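Xyloglucan-specific endo-beta-1,4-glucanase BoGH9A (Bacteroides ovatus, PDB 6DHT) cleaves internal beta-1,4-glucosidic linkages in the backbone of xyloglucan, releasing xyloglucan oligosaccharides. Local coordinates at residues 241-246 with 257-262; 313-318 with 326-331; 142-147 with 157-162; 173-178 with 331-336; 231-236 with 261-266. One frame throughout, in Å; residues are numbered along the deposited sequence.

Overall arrangement
From the N terminus, interaction 3 closes first, joining strands 143-145 and 159-160 at one margin of a five-stranded mixed sheet. Interaction 4 then opens at strand 174-175, at the other margin, and closes only at 331-336, spanning a long loop that contains the remaining contacts. Within it, interaction 5 ties 231-236 to the start of helix 265-281; interaction 1, pairing strands 239-241 and 259-260, lies within the loop of interaction 5, and both finish on overlapping segments, sharing Val261 and Gln262. Interaction 2 follows in series, folding 326-331 back on the start of helix 317-321, and meets interaction 4 at Gly331. Together they join sheet, helix starts and loops beside the predicted active site.

Interaction 1: 241-246 with 257-262; sequences TTPFFE and QRYVVQ
Thr241 and Tyr259 form an antiparallel hydrogen-bonded pair: the nitrogen Thr241 N donates to Tyr259 O over 2.8 Å, and Tyr259 N returns a bond of 2.7 Å to Thr241 O. With OG1 of Thr241 anti to the backbone nitrogen (chi1 -174°), its CG2 is left to meet Val261 CG1 at 4.1 Å, the two side chains crossing at about a right angle. The hydroxyl itself donates to Thr242 O, in the plane of that carbonyl and on a lone pair, and is also hydrogen-bonded to Thr330. Thr242 lies beyond the last bridge but still faces Arg258, and its CA approaches Gln257 O at 3.4 Å in a CA-H...O contact. That carbonyl is buried here and has no conventional hydrogen-bond partner. The methyl CG2 of Thr242 rests on Arg258 CD at 3.7 Å, near the edge of a guanidinium group whose salt-bridge partner is Asp140, while OG1 donates to Phe244 O from above the carbonyl plane. Pro243 finishes the contact: its CD sits 3.4 Å from Gln257 O, and its CG reaches Tyr259 CE1 at 3.7 Å, obliquely to the ring. Strands 239-241 and 259-260 thus make a beta hairpin with a long connection, within a mixed sheet that places Thr241 about 6 Å, side chain to side chain, from the predicted nucleophile Asp171 of this family 9 glycoside hydrolase.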
# COMPACT_ATOMS: atom_id res chain seq x y z
N THR A 241 -1.74 18.88 10.86
CA THR A 241 -0.47 18.58 11.48
C THR A 241 -0.19 19.42 12.72
O THR A 241 -0.78 20.49 12.92
CB THR A 241 0.69 18.80 10.45
OG1 THR A 241 1.94 18.38 10.98
CG2 THR A 241 0.74 20.28 10.00
N THR A 242 0.69 18.91 13.56
CA THR A 242 1.32 19.72 14.61
C THR A 242 2.51 20.40 13.96
O THR A 242 2.94 20.03 12.88
CB THR A 242 1.78 18.82 15.75
OG1 THR A 242 2.52 17.73 15.22
CG2 THR A 242 0.61 18.30 16.53
N PRO A 243 3.07 21.43 14.61
CA PRO A 243 4.24 22.05 13.99
C PRO A 243 5.47 21.14 13.95
O PRO A 243 6.24 21.17 12.98
CB PRO A 243 4.51 23.26 14.91
CG PRO A 243 3.17 23.60 15.43
CD PRO A 243 2.49 22.27 15.67
N PHE A 244 5.68 20.37 15.01
CA PHE A 244 6.76 19.40 15.08
C PHE A 244 6.20 17.98 15.26
O PHE A 244 5.14 17.79 15.82
CB PHE A 244 7.69 19.67 16.29
CG PHE A 244 8.49 20.94 16.19
CD1 PHE A 244 9.64 20.99 15.42
CD2 PHE A 244 8.10 22.07 16.89
CE1 PHE A 244 10.39 22.16 15.33
CE2 PHE A 244 8.84 23.24 16.81
CZ PHE A 244 9.99 23.28 16.03
N PHE A 245 6.97 17.00 14.84
CA PHE A 245 6.67 15.63 15.21
C PHE A 245 6.70 15.52 16.72
O PHE A 245 7.59 16.08 17.36
CB PHE A 245 7.69 14.66 14.62
CG PHE A 245 7.59 14.49 13.14
CD1 PHE A 245 6.41 14.05 12.55
CD2 PHE A 245 8.70 14.69 12.34
CE1 PHE A 245 6.33 13.87 11.17
CE2 PHE A 245 8.65 14.51 10.98
CZ PHE A 245 7.45 14.07 10.38
N GLU A 246 5.73 14.81 17.28
CA GLU A 246 5.70 14.45 18.68
C GLU A 246 6.78 13.44 19.02
O GLU A 246 7.36 12.77 18.16
CB GLU A 246 4.33 13.85 19.03
CG GLU A 246 3.15 14.76 18.76
CD GLU A 246 2.92 15.85 19.82
OE1 GLU A 246 3.86 16.19 20.56
OE2 GLU A 246 1.77 16.35 19.90
N GLN A 257 -0.51 21.87 19.42
CA GLN A 257 -1.68 22.39 18.72
C GLN A 257 -1.72 21.80 17.30
O GLN A 257 -0.67 21.63 16.66
CB GLN A 257 -1.63 23.93 18.68
CG GLN A 257 -2.70 24.61 17.85
CD GLN A 257 -4.11 24.37 18.37
OE1 GLN A 257 -4.95 23.77 17.68
NE2 GLN A 257 -4.39 24.84 19.59
N ARG A 258 -2.93 21.54 16.82
CA ARG A 258 -3.17 20.98 15.48
C ARG A 258 -3.59 22.08 14.50
O ARG A 258 -4.44 22.92 14.82
CB ARG A 258 -4.24 19.88 15.54
CG ARG A 258 -3.87 18.70 16.44
CD ARG A 258 -2.95 17.72 15.74
NE ARG A 258 -3.70 16.63 15.12
CZ ARG A 258 -3.13 15.50 14.68
NH1 ARG A 258 -1.82 15.32 14.72
NH2 ARG A 258 -3.89 14.56 14.14
N TYR A 259 -3.00 22.05 13.31
CA TYR A 259 -3.26 23.05 12.26
C TYR A 259 -3.62 22.40 10.94
O TYR A 259 -3.17 21.29 10.67
CB TYR A 259 -2.01 23.89 11.99
CG TYR A 259 -1.53 24.75 13.14
CD1 TYR A 259 -0.67 24.23 14.09
CD2 TYR A 259 -1.91 26.07 13.24
CE1 TYR A 259 -0.22 25.00 15.14
CE2 TYR A 259 -1.45 26.86 14.29
CZ TYR A 259 -0.61 26.32 15.24
OH TYR A 259 -0.15 27.08 16.29
N VAL A 260 -4.41 23.08 10.13
CA VAL A 260 -4.46 22.79 8.69
C VAL A 260 -3.63 23.85 7.99
O VAL A 260 -3.64 25.03 8.36
CB VAL A 260 -5.90 22.71 8.10
CG1 VAL A 260 -6.69 21.56 8.74
CG2 VAL A 260 -6.64 24.02 8.24
N VAL A 261 -2.85 23.42 7.01
CA VAL A 261 -1.93 24.29 6.31
C VAL A 261 -2.31 24.50 4.84
O VAL A 261 -3.34 24.00 4.35
CB VAL A 261 -0.51 23.76 6.44
CG1 VAL A 261 -0.13 23.67 7.92
CG2 VAL A 261 -0.39 22.39 5.78
N GLN A 262 -1.45 25.27 4.17
CA GLN A 262 -1.59 25.71 2.78
C GLN A 262 -2.29 24.72 1.85
O GLN A 262 -1.92 23.55 1.78
CB GLN A 262 -0.20 25.99 2.21
CG GLN A 262 -0.17 26.60 0.82
CD GLN A 262 1.05 26.18 0.00
OE1 GLN A 262 2.19 26.49 0.36
NE2 GLN A 262 0.82 25.46 -1.10

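Interaction 2: 313-318 with 326-331; sequences AYYNQN and PAIATG
Gln317 and Ile328 mark the nearest backbone approach, with their CA atoms 7.1 Å apart, too far for main-chain pairing. Segment 313-318 runs irregularly until helix 317-321 begins, whereas 326-331 is a loop without regular structure that enters through a cis peptide bond before Pro326. The gap between them is spanned by side chains. Gln317 has CG anti to its main-chain nitrogen (chi1 -164°) and an extended chain beyond, which carries the amide across to the loop. There NE2 donates to Thr330 O over 2.9 Å, almost straight at 168° and in the plane of both the amide and the carbonyl. The other carbonyl nearby, Ile328 O, lies over Gln317 CD at 3.2 Å, but the angle from NE2 is too poor for a hydrogen bond. This is a helix N-terminus clasping the loop that follows the same helix: Asn316 is the N-cap residue, its side chain bonded to Leu319 N, and Gln317 is the first helical residue. The held loop brings the Thr330 side chain to about 5 Å from that of Asp171, the predicted nucleophile. The amide is fixed from its oxygen as well, since Tyr315 OH donates to Gln317 OE1 over 2.8 Å, in the carbonyl plane and on a lone pair, and Lys239 NZ adds a second bond. Ile328 CG2 packs beside this polar group, 3.3 Å from Gln317 OE1 and 4.1 Å from Tyr315 OH, crossing both side chains at about a right angle. The tyrosine ring in turn stacks with His238.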
# COMPACT_ATOMS: atom_id res chain seq x y z
N ALA A 313 0.36 25.53 -7.79
CA ALA A 313 0.33 25.72 -6.35
C ALA A 313 0.87 24.51 -5.59
O ALA A 313 0.13 23.84 -4.85
CB ALA A 313 -1.09 26.01 -5.91
N TYR A 314 2.16 24.26 -5.76
CA TYR A 314 2.84 23.16 -5.08
C TYR A 314 3.02 23.43 -3.59
O TYR A 314 3.00 24.59 -3.15
CB TYR A 314 4.20 22.93 -5.71
CG TYR A 314 4.14 22.87 -7.22
CD1 TYR A 314 3.18 22.10 -7.87
CD2 TYR A 314 5.04 23.59 -8.00
CE1 TYR A 314 3.12 22.05 -9.24
CE2 TYR A 314 4.99 23.54 -9.37
CZ TYR A 314 4.03 22.78 -9.99
OH TYR A 314 3.99 22.74 -11.37
N TYR A 315 3.20 22.36 -2.83
CA TYR A 315 3.46 22.47 -1.41
C TYR A 315 4.94 22.43 -1.20
O TYR A 315 5.57 21.38 -1.31
CB TYR A 315 2.82 21.34 -0.60
CG TYR A 315 3.00 21.56 0.89
CD1 TYR A 315 2.17 22.45 1.57
CD2 TYR A 315 3.98 20.90 1.62
CE1 TYR A 315 2.32 22.67 2.92
CE2 TYR A 315 4.14 21.13 2.97
CZ TYR A 315 3.31 22.02 3.62
OH TYR A 315 3.44 22.27 4.96
N ASN A 316 5.52 23.60 -0.93
CA ASN A 316 6.92 23.71 -0.56
C ASN A 316 7.03 24.17 0.88
O ASN A 316 6.68 25.32 1.19
CB ASN A 316 7.66 24.68 -1.48
CG ASN A 316 9.15 24.63 -1.31
OD1 ASN A 316 9.66 24.74 -0.20
ND2 ASN A 316 9.88 24.41 -2.40
N GLN A 317 7.50 23.30 1.75
CA GLN A 317 7.45 23.57 3.18
C GLN A 317 8.49 24.61 3.57
O GLN A 317 8.24 25.47 4.41
CB GLN A 317 7.66 22.30 4.00
CG GLN A 317 7.25 22.46 5.44
CD GLN A 317 6.76 21.15 6.03
OE1 GLN A 317 5.56 20.89 6.08
NE2 GLN A 317 7.69 20.34 6.49
N ASN A 318 9.68 24.50 2.99
CA ASN A 318 10.73 25.48 3.23
C ASN A 318 10.27 26.90 2.90
O ASN A 318 10.49 27.83 3.68
CB ASN A 318 11.99 25.11 2.45
CG ASN A 318 12.86 24.10 3.20
OD1 ASN A 318 12.49 23.60 4.26
ND2 ASN A 318 14.03 23.79 2.63
N PRO A 326 3.48 29.29 13.09
CA PRO A 326 4.71 28.58 13.42
C PRO A 326 5.22 27.76 12.25
O PRO A 326 4.44 27.37 11.37
CB PRO A 326 4.27 27.65 14.57
CG PRO A 326 2.83 27.43 14.34
CD PRO A 326 2.31 28.73 13.78
N ALA A 327 6.52 27.51 12.24
CA ALA A 327 7.12 26.70 11.19
C ALA A 327 6.55 25.29 11.31
O ALA A 327 6.27 24.82 12.41
CB ALA A 327 8.61 26.69 11.33
N ILE A 328 6.37 24.64 10.16
CA ILE A 328 5.86 23.28 10.10
C ILE A 328 7.00 22.37 9.67
O ILE A 328 7.66 22.65 8.68
CB ILE A 328 4.73 23.19 9.05
CG1 ILE A 328 3.64 24.22 9.34
CG2 ILE A 328 4.17 21.76 9.00
CD1 ILE A 328 2.91 24.03 10.64
N ALA A 329 7.24 21.27 10.40
CA ALA A 329 8.39 20.41 10.12
C ALA A 329 8.05 18.92 9.97
O ALA A 329 8.93 18.07 10.03
CB ALA A 329 9.43 20.57 11.22
N THR A 330 6.77 18.64 9.77
CA THR A 330 6.29 17.27 9.61
C THR A 330 6.32 16.91 8.12
O THR A 330 6.85 17.66 7.33
CB THR A 330 4.89 17.15 10.16
OG1 THR A 330 4.05 18.06 9.47
CG2 THR A 330 4.87 17.47 11.65
N GLY A 331 5.75 15.76 7.72
CA GLY A 331 5.97 15.25 6.38
C GLY A 331 5.59 16.21 5.26
O GLY A 331 4.50 16.77 5.28

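Interaction 3: 142-147 with 157-162; sequences HVLIHP and GTIVSS
Val143 O takes the short bond of the pair, from Val160 N over 2.7 Å, nearly straight at 173°, with Ile159 CA adding a CA-H...O contact at 3.3 Å. The return bond, Val143 N to Val160 O, completes this hydrogen-bonded pair. Ile145 N donates to Thr158 O over 2.8 Å and Gly157 N to Ile145 O over the same 2.8 Å. The regular ladder ends here in a G1 beta bulge, Gly157 and Thr158 both lying opposite Ile145, with Gly157 in the positive-phi position. Leu144 and Ile159 form the non-hydrogen-bonded pair between, their side chains side by side and pointing the same way, with Leu144 CD1 3.8 Å from Ile159 CG1. His142 extends that face. Ile159 CG1, anti to the carbonyl carbon (chi1 -63°), leads toward Leu144 CD1 and takes CD1 to His142 NE2 at 3.4 Å, leaving CG2 over the ring in a CH-pi contact, 4.0 Å from the His142 centroid and 18° off the normal. Val143 and Val160 occupy the other face, where Val160 CG1 meets Ile145 CD1 at 4.2 Å and Thr158 CB lies alongside Ile145 CG1. The Thr158 hydroxyl is turned to Pro155 O. Strand 143-145 also bonds to strand 259-260. The pair is therefore a beta hairpin with a long connecting loop, its second strand, 159-160, forming one margin of the five-stranded mixed sheet of the catalytic domain.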
# COMPACT_ATOMS: atom_id res chain seq x y z
N HIS A 142 -10.72 20.73 17.40
CA HIS A 142 -10.25 22.07 17.69
C HIS A 142 -8.95 22.33 16.93
O HIS A 142 -7.86 22.26 17.49
CB HIS A 142 -10.04 22.24 19.19
CG HIS A 142 -9.82 23.65 19.62
ND1 HIS A 142 -8.59 24.27 19.53
CD2 HIS A 142 -10.67 24.58 20.14
CE1 HIS A 142 -8.69 25.51 19.98
NE2 HIS A 142 -9.94 25.72 20.35
N VAL A 143 -9.08 22.64 15.64
CA VAL A 143 -7.95 22.76 14.74
C VAL A 143 -7.88 24.17 14.16
O VAL A 143 -8.89 24.73 13.76
CB VAL A 143 -8.06 21.69 13.60
CG1 VAL A 143 -6.92 21.82 12.59
CG2 VAL A 143 -8.05 20.30 14.20
N LEU A 144 -6.67 24.73 14.12
CA LEU A 144 -6.46 26.11 13.71
C LEU A 144 -6.13 26.26 12.24
O LEU A 144 -5.34 25.50 11.68
CB LEU A 144 -5.28 26.70 14.49
CG LEU A 144 -5.59 27.52 15.74
CD1 LEU A 144 -6.68 26.90 16.59
CD2 LEU A 144 -4.31 27.69 16.54
N ILE A 145 -6.74 27.25 11.60
CA ILE A 145 -6.28 27.69 10.30
C ILE A 145 -4.91 28.33 10.49
O ILE A 145 -4.80 29.42 11.07
CB ILE A 145 -7.25 28.71 9.65
CG1 ILE A 145 -8.64 28.10 9.43
CG2 ILE A 145 -6.68 29.24 8.34
CD1 ILE A 145 -8.72 26.97 8.38
N HIS A 146 -3.87 27.65 10.03
CA HIS A 146 -2.53 28.20 9.98
C HIS A 146 -2.52 29.44 9.08
O HIS A 146 -3.36 29.56 8.20
CB HIS A 146 -1.61 27.13 9.41
CG HIS A 146 -0.15 27.43 9.55
ND1 HIS A 146 0.62 27.90 8.52
CD2 HIS A 146 0.69 27.27 10.60
CE1 HIS A 146 1.87 28.03 8.92
NE2 HIS A 146 1.94 27.65 10.18
N PRO A 147 -1.59 30.38 9.33
CA PRO A 147 -1.55 31.54 8.44
C PRO A 147 -1.40 31.17 6.95
O PRO A 147 -1.94 31.88 6.11
CB PRO A 147 -0.32 32.31 8.94
CG PRO A 147 -0.29 32.01 10.39
CD PRO A 147 -0.74 30.58 10.52
N GLY A 157 -5.96 31.51 12.60
CA GLY A 157 -6.44 31.33 13.96
C GLY A 157 -7.88 30.91 14.07
O GLY A 157 -8.33 30.54 15.16
N THR A 158 -8.62 30.97 12.97
CA THR A 158 -9.99 30.45 12.96
C THR A 158 -9.94 28.98 13.36
O THR A 158 -9.03 28.26 12.96
CB THR A 158 -10.63 30.54 11.56
OG1 THR A 158 -10.69 31.91 11.15
CG2 THR A 158 -12.03 29.96 11.57
N ILE A 159 -10.92 28.56 14.16
CA ILE A 159 -10.98 27.19 14.65
C ILE A 159 -11.99 26.40 13.83
O ILE A 159 -13.13 26.83 13.64
CB ILE A 159 -11.42 27.15 16.11
CG1 ILE A 159 -10.37 27.86 16.98
CG2 ILE A 159 -11.60 25.71 16.59
CD1 ILE A 159 -10.88 28.25 18.34
N VAL A 160 -11.55 25.24 13.35
CA VAL A 160 -12.39 24.34 12.58
C VAL A 160 -12.33 22.94 13.16
O VAL A 160 -11.40 22.59 13.90
CB VAL A 160 -11.97 24.29 11.09
CG1 VAL A 160 -12.11 25.65 10.45
CG2 VAL A 160 -10.55 23.78 10.93
N SER A 161 -13.33 22.13 12.83
CA SER A 161 -13.30 20.73 13.20
C SER A 161 -12.92 19.93 11.95
O SER A 161 -13.45 20.16 10.86
CB SER A 161 -14.66 20.30 13.73
OG SER A 161 -14.68 18.93 14.09
N SER A 162 -11.98 19.01 12.13
CA SER A 162 -11.49 18.17 11.02
C SER A 162 -11.12 16.79 11.59
O SER A 162 -9.93 16.44 11.70
CB SER A 162 -10.28 18.83 10.36
OG SER A 162 -9.97 18.26 9.08

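Interaction 4: 173-178 with 331-336; sequences NKYIVN and GEYGDT. With CA (calcium ion), chain C; EDO (1,2-ethanediol), chain E; IMD (imidazole), chain B.
Tyr175 and Tyr333 supply the aromatic part of this contact, an edge-to-face (T-shaped) pair with ring centroids 4.9 Å apart and planes at 67°. The edge of Tyr333 enters over one face of Tyr175, bringing Tyr333 CD2 to 3.3 Å from Tyr175 CD2. Asn178 adds a CH-pi contact, its CB 3.9 Å from the centroid of the Tyr333 ring, while a 1,2-ethanediol, probably from the crystallisation liquor, covers the opposite face. Asn178 CG, anti to its main-chain nitrogen (chi1 -159°), carries the amide out past the rim at the hydroxyl end of the ring, the planes 20° apart. Among the hydrogen bonds, Gly331 N donates to Tyr175 OH over 3.1 Å, and the same hydroxyl is bonded to Asp171, the predicted nucleophile. Tyr333 OH is bonded to Asp168 and accepts from N3 of an imidazole at 2.8 Å; the imidazole, also probably from the crystallisation liquor, is hydrogen-bonded to Glu548, the predicted proton donor. Asn178 ND2 lies near the Tyr333 hydroxyl too, but at a poor angle; its own partner is Asp168. At the far end of 331-336, Asp335 OD2 binds calcium at 2.4 Å and OD1 accepts from a coordinating water. His337, Asp340, Glu341 and Gly376 complete the protein ligands. The contact joins the start of helix 176-192 to a loop that carries a calcium ligand, beside the predicted nucleophile and proton donor of the family 9 active site.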
# COMPACT_ATOMS: atom_id res chain seq x y z
N ASN A 173 0.17 12.70 12.24
CA ASN A 173 -0.43 13.69 11.37
C ASN A 173 -1.23 13.07 10.23
O ASN A 173 -1.12 11.86 10.02
CB ASN A 173 0.70 14.60 10.88
CG ASN A 173 1.47 15.19 12.05
OD1 ASN A 173 0.92 15.99 12.80
ND2 ASN A 173 2.69 14.72 12.26
N LYS A 174 -2.06 13.85 9.56
CA LYS A 174 -3.00 13.33 8.56
C LYS A 174 -2.78 14.12 7.29
O LYS A 174 -2.87 15.35 7.30
CB LYS A 174 -4.43 13.47 9.04
CG LYS A 174 -4.65 12.85 10.42
CD LYS A 174 -6.08 12.81 10.87
CE LYS A 174 -6.71 14.19 10.89
NZ LYS A 174 -7.99 14.19 11.63
N TYR A 175 -2.51 13.45 6.17
CA TYR A 175 -2.07 14.10 4.95
C TYR A 175 -2.99 13.75 3.78
O TYR A 175 -3.23 12.56 3.52
CB TYR A 175 -0.67 13.64 4.59
CG TYR A 175 0.39 13.77 5.69
CD1 TYR A 175 0.44 12.86 6.74
CD2 TYR A 175 1.37 14.78 5.65
CE1 TYR A 175 1.42 12.94 7.73
CE2 TYR A 175 2.34 14.87 6.65
CZ TYR A 175 2.37 13.95 7.68
OH TYR A 175 3.36 14.02 8.66
N ILE A 176 -3.49 14.74 3.06
CA ILE A 176 -4.44 14.50 1.98
C ILE A 176 -3.81 13.77 0.78
O ILE A 176 -4.41 12.85 0.21
CB ILE A 176 -5.07 15.84 1.51
CG1 ILE A 176 -6.07 16.38 2.55
CG2 ILE A 176 -5.79 15.65 0.18
CD1 ILE A 176 -7.33 15.54 2.73
N VAL A 177 -2.60 14.14 0.40
CA VAL A 177 -1.96 13.50 -0.74
C VAL A 177 -1.80 12.01 -0.46
O VAL A 177 -2.23 11.15 -1.27
CB VAL A 177 -0.62 14.16 -1.08
CG1 VAL A 177 0.24 13.30 -1.99
CG2 VAL A 177 -0.88 15.52 -1.72
N ASN A 178 -1.20 11.68 0.67
CA ASN A 178 -0.88 10.29 0.91
C ASN A 178 -2.13 9.47 1.17
O ASN A 178 -2.23 8.33 0.69
CB ASN A 178 0.09 10.17 2.08
CG ASN A 178 0.83 8.87 2.06
OD1 ASN A 178 1.30 8.44 1.01
ND2 ASN A 178 0.89 8.21 3.20
N GLY A 331 5.75 15.76 7.72
CA GLY A 331 5.97 15.25 6.38
C GLY A 331 5.59 16.21 5.26
O GLY A 331 4.50 16.77 5.28
N GLU A 332 6.48 16.40 4.29
CA GLU A 332 6.23 17.40 3.26
C GLU A 332 5.25 16.91 2.20
O GLU A 332 4.31 17.64 1.87
CB GLU A 332 7.51 17.85 2.58
CG GLU A 332 7.26 19.01 1.64
CD GLU A 332 8.53 19.56 1.02
OE1 GLU A 332 9.44 18.75 0.70
OE2 GLU A 332 8.61 20.80 0.84
N TYR A 333 5.47 15.71 1.68
CA TYR A 333 4.71 15.22 0.50
C TYR A 333 4.68 16.31 -0.56
O TYR A 333 3.61 16.73 -0.99
CB TYR A 333 3.29 14.77 0.85
CG TYR A 333 3.28 13.50 1.69
CD1 TYR A 333 3.57 12.27 1.12
CD2 TYR A 333 3.00 13.54 3.04
CE1 TYR A 333 3.59 11.10 1.88
CE2 TYR A 333 3.02 12.38 3.82
CZ TYR A 333 3.30 11.15 3.21
OH TYR A 333 3.34 9.99 3.93
N GLY A 334 5.88 16.75 -0.94
CA GLY A 334 6.03 17.81 -1.92
C GLY A 334 6.18 17.25 -3.32
O GLY A 334 6.61 16.10 -3.49
N ASP A 335 5.84 18.06 -4.31
CA ASP A 335 5.81 17.61 -5.69
C ASP A 335 5.65 18.83 -6.58
O ASP A 335 4.77 19.65 -6.34
CB ASP A 335 4.60 16.67 -5.86
CG ASP A 335 4.61 15.88 -7.17
OD1 ASP A 335 5.58 15.93 -7.96
OD2 ASP A 335 3.62 15.14 -7.36
N THR A 336 6.50 18.95 -7.60
CA THR A 336 6.36 20.04 -8.58
C THR A 336 5.88 19.54 -9.94
O THR A 336 5.89 20.28 -10.92
CB THR A 336 7.68 20.81 -8.77
OG1 THR A 336 8.72 19.90 -9.18
CG2 THR A 336 8.08 21.49 -7.49
CA CA C . 2.88 13.94 -9.31
C1 EDO E . 6.77 11.91 3.49
O1 EDO E . 7.64 12.19 4.60
C2 EDO E . 7.45 12.33 2.20
O2 EDO E . 7.56 13.77 2.14
N1 IMD B . 6.24 7.25 6.32
C2 IMD B . 5.42 8.24 5.89
N3 IMD B . 5.24 8.08 4.56
C4 IMD B . 5.96 7.01 4.15
C5 IMD B . 6.59 6.48 5.27
O HOH W 1 5.29 13.81 -9.78

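Interaction 5: 231-236 with 261-266; sequences PEDGGV and VQKSVT
The Asp233 carboxylate is met in two ways: Lys263 NZ approaches OD2 of Asp233 at 2.8 Å on its syn side, 27° out of the carboxylate plane, whereas Gly235 N reaches Asp233 OD1 at 3.0 Å from well above that plane. The second bond makes an Asx turn, and the first is a salt bridge that pins the turn to the residues leading into helix 265-281. Lys263 NZ is also weakly bonded to Asp233 OD1, at 3.2 Å, so the ammonium leans on both oxygens. It bridges to Asp230 as well, which would probably offset the proximity of the two acidic groups. Asp233 CG lies between its main-chain nitrogen and carbonyl carbon (chi1 69°), directing the carboxylate at the lysine, which arrives fully extended from the opposite direction. On the way its aliphatic chain crosses Gly235, with Lys263 CD 4.0 Å from Gly235 CA. The backbones meet at Val236 O, which receives a CA-H...O contact from Lys263 CA at 3.2 Å and a weak bond from Ser264 N at 3.4 Å. Ser264 is the N-cap of the helix: its OG bonds to Ala267 N and also to His238. Gln262 NE2 donates to Lys263 O from above the carbonyl plane. A water bridges the two backbones, accepting from Val236 N at 2.8 Å and donating to Ser264 O.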
# COMPACT_ATOMS: atom_id res chain seq x y z
N PRO A 231 -15.11 25.38 2.10
CA PRO A 231 -16.45 25.38 1.50
C PRO A 231 -16.70 26.52 0.53
O PRO A 231 -17.70 26.49 -0.17
CB PRO A 231 -17.38 25.51 2.71
CG PRO A 231 -16.55 26.18 3.75
CD PRO A 231 -15.16 25.69 3.54
N GLU A 232 -15.80 27.50 0.48
CA GLU A 232 -15.93 28.58 -0.48
C GLU A 232 -15.24 28.23 -1.79
O GLU A 232 -15.91 27.83 -2.74
CB GLU A 232 -15.38 29.89 0.10
CG GLU A 232 -16.15 30.38 1.32
CD GLU A 232 -17.64 30.53 1.07
OE1 GLU A 232 -18.01 31.21 0.08
OE2 GLU A 232 -18.44 29.97 1.84
N ASP A 233 -13.92 28.35 -1.84
CA ASP A 233 -13.22 28.23 -3.12
C ASP A 233 -12.97 26.79 -3.59
O ASP A 233 -12.49 26.59 -4.71
CB ASP A 233 -11.90 28.99 -3.07
CG ASP A 233 -10.87 28.36 -2.16
OD1 ASP A 233 -11.20 27.38 -1.46
OD2 ASP A 233 -9.73 28.86 -2.14
N GLY A 234 -13.28 25.80 -2.76
CA GLY A 234 -13.14 24.40 -3.16
C GLY A 234 -11.74 23.82 -2.99
O GLY A 234 -11.53 22.63 -3.24
N GLY A 235 -10.78 24.63 -2.57
CA GLY A 235 -9.42 24.16 -2.38
C GLY A 235 -9.31 23.27 -1.16
O GLY A 235 -10.22 23.21 -0.33
N VAL A 236 -8.22 22.51 -1.11
CA VAL A 236 -8.04 21.47 -0.09
C VAL A 236 -6.70 21.67 0.61
O VAL A 236 -5.66 21.77 -0.04
CB VAL A 236 -8.12 20.06 -0.74
CG1 VAL A 236 -7.93 18.95 0.31
CG2 VAL A 236 -9.44 19.89 -1.43
N VAL A 261 -2.85 23.42 7.01
CA VAL A 261 -1.93 24.29 6.31
C VAL A 261 -2.31 24.50 4.84
O VAL A 261 -3.34 24.00 4.35
CB VAL A 261 -0.51 23.76 6.44
CG1 VAL A 261 -0.13 23.67 7.92
CG2 VAL A 261 -0.39 22.39 5.78
N GLN A 262 -1.45 25.27 4.17
CA GLN A 262 -1.59 25.71 2.78
C GLN A 262 -2.29 24.72 1.85
O GLN A 262 -1.92 23.55 1.78
CB GLN A 262 -0.20 25.99 2.21
CG GLN A 262 -0.17 26.60 0.82
CD GLN A 262 1.05 26.18 0.00
OE1 GLN A 262 2.19 26.49 0.36
NE2 GLN A 262 0.82 25.46 -1.10
N LYS A 263 -3.28 25.22 1.12
CA LYS A 263 -3.90 24.46 0.03
C LYS A 263 -2.86 24.14 -1.04
O LYS A 263 -2.02 24.97 -1.36
CB LYS A 263 -5.04 25.28 -0.57
CG LYS A 263 -6.20 25.52 0.35
CD LYS A 263 -7.11 26.62 -0.22
CE LYS A 263 -8.32 26.86 0.65
NZ LYS A 263 -8.86 28.25 0.47
N SER A 264 -2.92 22.94 -1.62
CA SER A 264 -1.98 22.57 -2.69
C SER A 264 -2.74 21.97 -3.87
O SER A 264 -3.84 21.44 -3.70
CB SER A 264 -0.94 21.59 -2.19
OG SER A 264 -1.54 20.34 -1.90
N VAL A 265 -2.14 22.06 -5.04
CA VAL A 265 -2.77 21.57 -6.26
C VAL A 265 -2.85 20.04 -6.21
O VAL A 265 -3.85 19.47 -6.63
CB VAL A 265 -2.00 22.05 -7.52
CG1 VAL A 265 -0.59 21.52 -7.57
CG2 VAL A 265 -2.77 21.72 -8.76
N THR A 266 -1.82 19.41 -5.65
CA THR A 266 -1.80 17.95 -5.56
C THR A 266 -2.82 17.44 -4.54
O THR A 266 -3.51 16.45 -4.77
CB THR A 266 -0.40 17.46 -5.23
OG1 THR A 266 0.12 18.24 -4.15
CG2 THR A 266 0.50 17.59 -6.43
O HOH W 2 -6.12 22.98 -2.95